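Local atomic coordinates of ZmpA Glycopeptidase (PDB entry 6XSX), a protein that is a glycopeptidase of the M60 metalloprotease family, represented here by its catalytic module, and probably cleaves the protein backbone of glycosylated substrates. Residues V312-T317 with P354-Q359; L358-K363 with K437-K442. One frame throughout, in Å; residues are numbered along the deposited sequence.

Contact 1: residues V312-T317 with P354-Q359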
# COMPACT_ATOMS: atom_id res chain seq x y z
N VAL A 312 -12.35 4.46 -7.45
CA VAL A 312 -12.40 5.60 -6.54
C VAL A 312 -11.48 6.68 -7.11
O VAL A 312 -10.35 6.38 -7.51
CB VAL A 312 -11.97 5.18 -5.12
CG1 VAL A 312 -11.71 6.36 -4.21
CG2 VAL A 312 -12.99 4.23 -4.48
N PRO A 313 -11.94 7.95 -7.19
CA PRO A 313 -11.06 9.05 -7.61
C PRO A 313 -9.81 9.09 -6.74
O PRO A 313 -9.90 9.12 -5.52
CB PRO A 313 -11.95 10.29 -7.41
CG PRO A 313 -13.37 9.75 -7.61
CD PRO A 313 -13.33 8.38 -6.97
N SER A 314 -8.63 9.06 -7.39
CA SER A 314 -7.37 8.99 -6.68
C SER A 314 -7.18 10.21 -5.78
O SER A 314 -7.84 11.24 -5.95
CB SER A 314 -6.20 8.80 -7.61
OG SER A 314 -5.63 10.05 -7.98
N ASN A 315 -6.28 10.07 -4.81
CA ASN A 315 -5.95 11.16 -3.90
C ASN A 315 -5.55 12.39 -4.70
O ASN A 315 -5.77 13.53 -4.28
CB ASN A 315 -4.83 10.76 -2.94
CG ASN A 315 -4.87 11.50 -1.62
OD1 ASN A 315 -5.82 12.22 -1.33
ND2 ASN A 315 -3.84 11.30 -0.81
N ILE A 316 -4.96 12.17 -5.88
CA ILE A 316 -4.53 13.29 -6.69
C ILE A 316 -5.76 14.10 -7.13
O ILE A 316 -5.71 15.33 -7.16
CB ILE A 316 -3.59 12.86 -7.84
CG1 ILE A 316 -2.34 12.17 -7.27
CG2 ILE A 316 -3.23 14.06 -8.69
CD1 ILE A 316 -1.39 11.62 -8.32
N THR A 317 -6.88 13.41 -7.41
CA THR A 317 -8.13 14.12 -7.66
C THR A 317 -8.66 14.70 -6.35
O THR A 317 -9.08 15.86 -6.30
CB THR A 317 -9.17 13.22 -8.35
OG1 THR A 317 -8.68 12.95 -9.66
CG2 THR A 317 -10.55 13.86 -8.44
N PRO A 354 4.11 12.35 -12.23
CA PRO A 354 4.60 11.87 -13.52
C PRO A 354 4.62 10.35 -13.68
O PRO A 354 4.45 9.83 -14.78
CB PRO A 354 6.04 12.43 -13.60
CG PRO A 354 6.40 12.73 -12.15
CD PRO A 354 5.10 13.20 -11.54
N LEU A 355 4.85 9.65 -12.56
CA LEU A 355 4.93 8.20 -12.53
C LEU A 355 3.51 7.62 -12.56
O LEU A 355 3.26 6.63 -13.24
CB LEU A 355 5.67 7.76 -11.26
CG LEU A 355 7.16 8.13 -11.22
CD1 LEU A 355 7.76 7.86 -9.85
CD2 LEU A 355 7.95 7.39 -12.29
N TRP A 356 2.60 8.25 -11.81
CA TRP A 356 1.21 7.84 -11.79
C TRP A 356 0.61 7.95 -13.20
O TRP A 356 -0.12 7.06 -13.64
CB TRP A 356 0.42 8.65 -10.76
CG TRP A 356 -1.03 8.28 -10.69
CD1 TRP A 356 -2.10 9.11 -10.90
CD2 TRP A 356 -1.58 6.98 -10.44
NE1 TRP A 356 -3.27 8.41 -10.75
CE2 TRP A 356 -2.98 7.10 -10.49
CE3 TRP A 356 -1.02 5.72 -10.17
CZ2 TRP A 356 -3.83 6.01 -10.28
CZ3 TRP A 356 -1.86 4.64 -9.97
CH2 TRP A 356 -3.25 4.79 -10.02
N GLN A 357 0.93 9.04 -13.90
CA GLN A 357 0.45 9.28 -15.26
C GLN A 357 0.89 8.15 -16.20
O GLN A 357 0.09 7.69 -17.02
CB GLN A 357 0.97 10.61 -15.80
CG GLN A 357 0.34 11.82 -15.12
CD GLN A 357 0.77 13.11 -15.77
OE1 GLN A 357 1.95 13.33 -16.03
NE2 GLN A 357 -0.20 13.97 -16.05
N LEU A 358 2.16 7.73 -16.10
CA LEU A 358 2.67 6.64 -16.92
C LEU A 358 1.92 5.35 -16.60
O LEU A 358 1.72 4.53 -17.50
CB LEU A 358 4.18 6.47 -16.71
CG LEU A 358 5.04 7.66 -17.14
CD1 LEU A 358 6.51 7.45 -16.78
CD2 LEU A 358 4.89 7.96 -18.63
N GLN A 359 1.48 5.18 -15.34
CA GLN A 359 0.77 4.00 -14.90
C GLN A 359 -0.69 4.05 -15.37
O GLN A 359 -1.28 3.02 -15.68
CB GLN A 359 0.85 3.84 -13.38
CG GLN A 359 0.07 2.66 -12.83
CD GLN A 359 0.62 1.31 -13.23
OE1 GLN A 359 1.76 1.18 -13.67
NE2 GLN A 359 -0.19 0.28 -13.10

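Contact 2: residues L358-K363 with K437-K442. With EDO (1,2-ethanediol), chain E; EDO (1,2-ethanediol), chain G.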
# COMPACT_ATOMS: atom_id res chain seq x y z
N LEU A 358 2.16 7.73 -16.10
CA LEU A 358 2.67 6.64 -16.92
C LEU A 358 1.92 5.35 -16.60
O LEU A 358 1.72 4.53 -17.50
CB LEU A 358 4.18 6.47 -16.71
CG LEU A 358 5.04 7.66 -17.14
CD1 LEU A 358 6.51 7.45 -16.78
CD2 LEU A 358 4.89 7.96 -18.63
N GLN A 359 1.48 5.18 -15.34
CA GLN A 359 0.77 4.00 -14.90
C GLN A 359 -0.69 4.05 -15.37
O GLN A 359 -1.28 3.02 -15.68
CB GLN A 359 0.85 3.84 -13.38
CG GLN A 359 0.07 2.66 -12.83
CD GLN A 359 0.62 1.31 -13.23
OE1 GLN A 359 1.76 1.18 -13.67
NE2 GLN A 359 -0.19 0.28 -13.10
N LEU A 360 -1.26 5.25 -15.42
CA LEU A 360 -2.60 5.41 -15.99
C LEU A 360 -2.55 5.04 -17.47
O LEU A 360 -3.46 4.39 -17.98
CB LEU A 360 -3.05 6.87 -15.80
CG LEU A 360 -3.47 7.27 -14.38
CD1 LEU A 360 -3.58 8.79 -14.27
CD2 LEU A 360 -4.80 6.64 -14.00
N TYR A 361 -1.47 5.44 -18.16
CA TYR A 361 -1.32 5.23 -19.59
C TYR A 361 -1.15 3.74 -19.90
O TYR A 361 -1.73 3.25 -20.86
CB TYR A 361 -0.15 6.05 -20.15
CG TYR A 361 0.19 5.75 -21.58
CD1 TYR A 361 -0.67 6.08 -22.62
CD2 TYR A 361 1.38 5.11 -21.91
CE1 TYR A 361 -0.36 5.80 -23.94
CE2 TYR A 361 1.71 4.82 -23.23
CZ TYR A 361 0.83 5.17 -24.25
OH TYR A 361 1.13 4.87 -25.54
N ASP A 362 -0.36 3.05 -19.07
CA ASP A 362 -0.06 1.64 -19.27
C ASP A 362 0.17 0.97 -17.92
O ASP A 362 1.22 1.14 -17.28
CB ASP A 362 1.15 1.48 -20.20
CG ASP A 362 1.47 0.04 -20.62
OD1 ASP A 362 1.11 -0.90 -19.88
OD2 ASP A 362 2.09 -0.11 -21.67
N LYS A 363 -0.83 0.17 -17.52
CA LYS A 363 -0.90 -0.48 -16.23
C LYS A 363 0.25 -1.47 -16.00
O LYS A 363 0.44 -1.90 -14.87
CB LYS A 363 -2.26 -1.18 -16.09
CG LYS A 363 -2.46 -2.37 -17.02
CD LYS A 363 -3.87 -2.89 -16.95
CE LYS A 363 -3.96 -4.34 -17.36
NZ LYS A 363 -5.30 -4.90 -17.06
N LYS A 437 -9.53 10.84 -15.03
CA LYS A 437 -10.69 10.64 -15.88
C LYS A 437 -10.51 9.41 -16.78
O LYS A 437 -11.50 8.77 -17.16
CB LYS A 437 -11.05 11.88 -16.70
CG LYS A 437 -11.51 13.07 -15.87
CD LYS A 437 -12.39 14.03 -16.63
CE LYS A 437 -13.68 13.40 -17.12
NZ LYS A 437 -14.46 14.35 -17.94
N MET A 438 -9.26 9.05 -17.06
CA MET A 438 -8.93 7.94 -17.94
C MET A 438 -9.53 6.63 -17.42
O MET A 438 -9.86 5.77 -18.23
CB MET A 438 -7.41 7.78 -18.13
CG MET A 438 -6.79 8.87 -19.00
SD MET A 438 -4.97 8.88 -18.85
CE MET A 438 -4.59 7.30 -19.60
N TYR A 439 -9.68 6.47 -16.09
CA TYR A 439 -10.40 5.32 -15.56
C TYR A 439 -11.80 5.70 -15.08
O TYR A 439 -12.72 4.88 -15.20
CB TYR A 439 -9.59 4.54 -14.52
CG TYR A 439 -9.38 5.21 -13.19
CD1 TYR A 439 -8.23 5.94 -12.94
CD2 TYR A 439 -10.32 5.12 -12.17
CE1 TYR A 439 -8.01 6.57 -11.72
CE2 TYR A 439 -10.12 5.74 -10.94
CZ TYR A 439 -8.95 6.46 -10.71
OH TYR A 439 -8.72 7.07 -9.51
N LEU A 440 -11.97 6.91 -14.54
CA LEU A 440 -13.25 7.33 -13.97
C LEU A 440 -14.36 7.40 -15.03
O LEU A 440 -15.53 7.16 -14.70
CB LEU A 440 -13.09 8.67 -13.25
CG LEU A 440 -12.32 8.62 -11.93
CD1 LEU A 440 -11.99 10.03 -11.45
CD2 LEU A 440 -13.10 7.86 -10.86
N ASN A 441 -14.01 7.71 -16.28
CA ASN A 441 -14.98 7.85 -17.36
C ASN A 441 -15.67 6.51 -17.65
O ASN A 441 -16.81 6.51 -18.11
CB ASN A 441 -14.35 8.28 -18.68
CG ASN A 441 -14.20 9.78 -18.83
OD1 ASN A 441 -14.98 10.55 -18.29
ND2 ASN A 441 -13.20 10.22 -19.58
N LYS A 442 -14.96 5.40 -17.41
CA LYS A 442 -15.37 4.09 -17.90
C LYS A 442 -15.82 4.19 -19.35
O LYS A 442 -16.92 3.78 -19.69
CB LYS A 442 -16.57 3.55 -17.11
CG LYS A 442 -16.39 3.38 -15.61
CD LYS A 442 -17.64 2.77 -15.02
CE LYS A 442 -17.95 3.28 -13.63
NZ LYS A 442 -17.60 2.28 -12.59
C1 EDO E . -13.28 17.55 -19.88
O1 EDO E . -13.03 16.27 -19.32
C2 EDO E . -14.60 18.13 -19.53
O2 EDO E . -15.52 17.17 -19.08
C1 EDO G . 5.21 -0.16 -19.82
O1 EDO G . 5.50 -1.50 -19.45
C2 EDO G . 5.48 0.10 -21.25
O2 EDO G . 5.11 -0.99 -22.07

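Contact 1: residues V312-T317 with P354-Q359
Ile-316 and Trp-356 make the hydrophobic part of this small, buried contact between the start of helix 315-318 and helix 347-361. The indole is carried out from its helix by a first torsion that sets CG opposite the backbone N (chi1 180°), which brings the pyrrole end of the ring up to the other segment. Ile-316 answers with its longer branch: CG1 lies beside the backbone N and the chain runs on extended (chi2 176°), bringing CD1 within 3.7 Å of Trp-356 CD1 and 4.1 Å of Trp-356 CG. The two side chains run antiparallel alongside each other, and the methyl approaches the ring obliquely. Ser-314 meets the same ring at its nitrogen, with OG 4.0 Å from Trp-356 NE1, too far for a hydrogen bond. Ser-314 is the N-cap residue of helix 315-318, and its OG accepts a weak bond from Ile-316 N at 3.1 Å with an angle of 133°. The chemistry is therefore divided: dispersion joins the two segments directly, whereas the Ser-314 hydroxyl and the indole N-H both find their main polar partner in a third residue, Asp-436, whose carboxylate probably helps to fix the position of the indole.

Contact 2: residues L358-K363 with K437-K442
Leu-360, in the last turn of helix 347-361, packs against Met-438 and Tyr-439 of the short helix 437-440, a helix-to-helix contact on the side of the M60 peptidase module that faces the C-terminal beta sheet. The closest CA atoms across the contact, those of Leu-360 and Met-438, are 7.1 Å apart. Van der Waals contacts, mostly apolar, make up the interface. The thioether of Met-438 is bent at its last torsion (chi3 66°), which turns the methyl over the helix backbone: CE lies 3.5 Å from Leu-360 O and 3.9 Å from Tyr-361 CA, while both CE and SD are 4.1 Å from Leu-360 CB. Ile-479 of strand 478-485 also touches Met-438. Tyr-439 receives the other end of the leucine, whose CD2 sits at the ring edge, close to its plane.

Polar interactions lie around this apolar patch. Gln-359 NE2 donates to Lys-363 O just past the helix end, and Gln-359 OE1 accepts from Trp-366 N, so both ends of the amide are held. Two 1,2-ethanediol molecules, probably from the crystallisation liquor, bind on the flanks, one at Asp-362 and one where Lys-437 NZ meets O1 at 2.8 Å. Between the helices, the nearest approach of leucine to tyrosine is 3.7 Å, from Leu-360 CD2 to Tyr-439 CD1.

How the contacts relate
The two contacts have centres about 8 Å apart and share helix 347-361, with Leu-358 and Gln-359 common to both. Along the chain, 312-317 comes first, then 354-359 running into 358-363, and finally 437-442, so two pieces distant in sequence, 312-317 and 437-442, converge on one helix. These two also meet directly: the hydroxyl of Tyr-439 is probably hydrogen-bonded to Val-312 O, at 2.7 Å between OH and O, and Pro-313 packs on Leu-440. Together the contacts tie helical parts of the peptidase module to helix 437-440, which comes shortly before the C-terminal beta strands and joins these two parts of the chain.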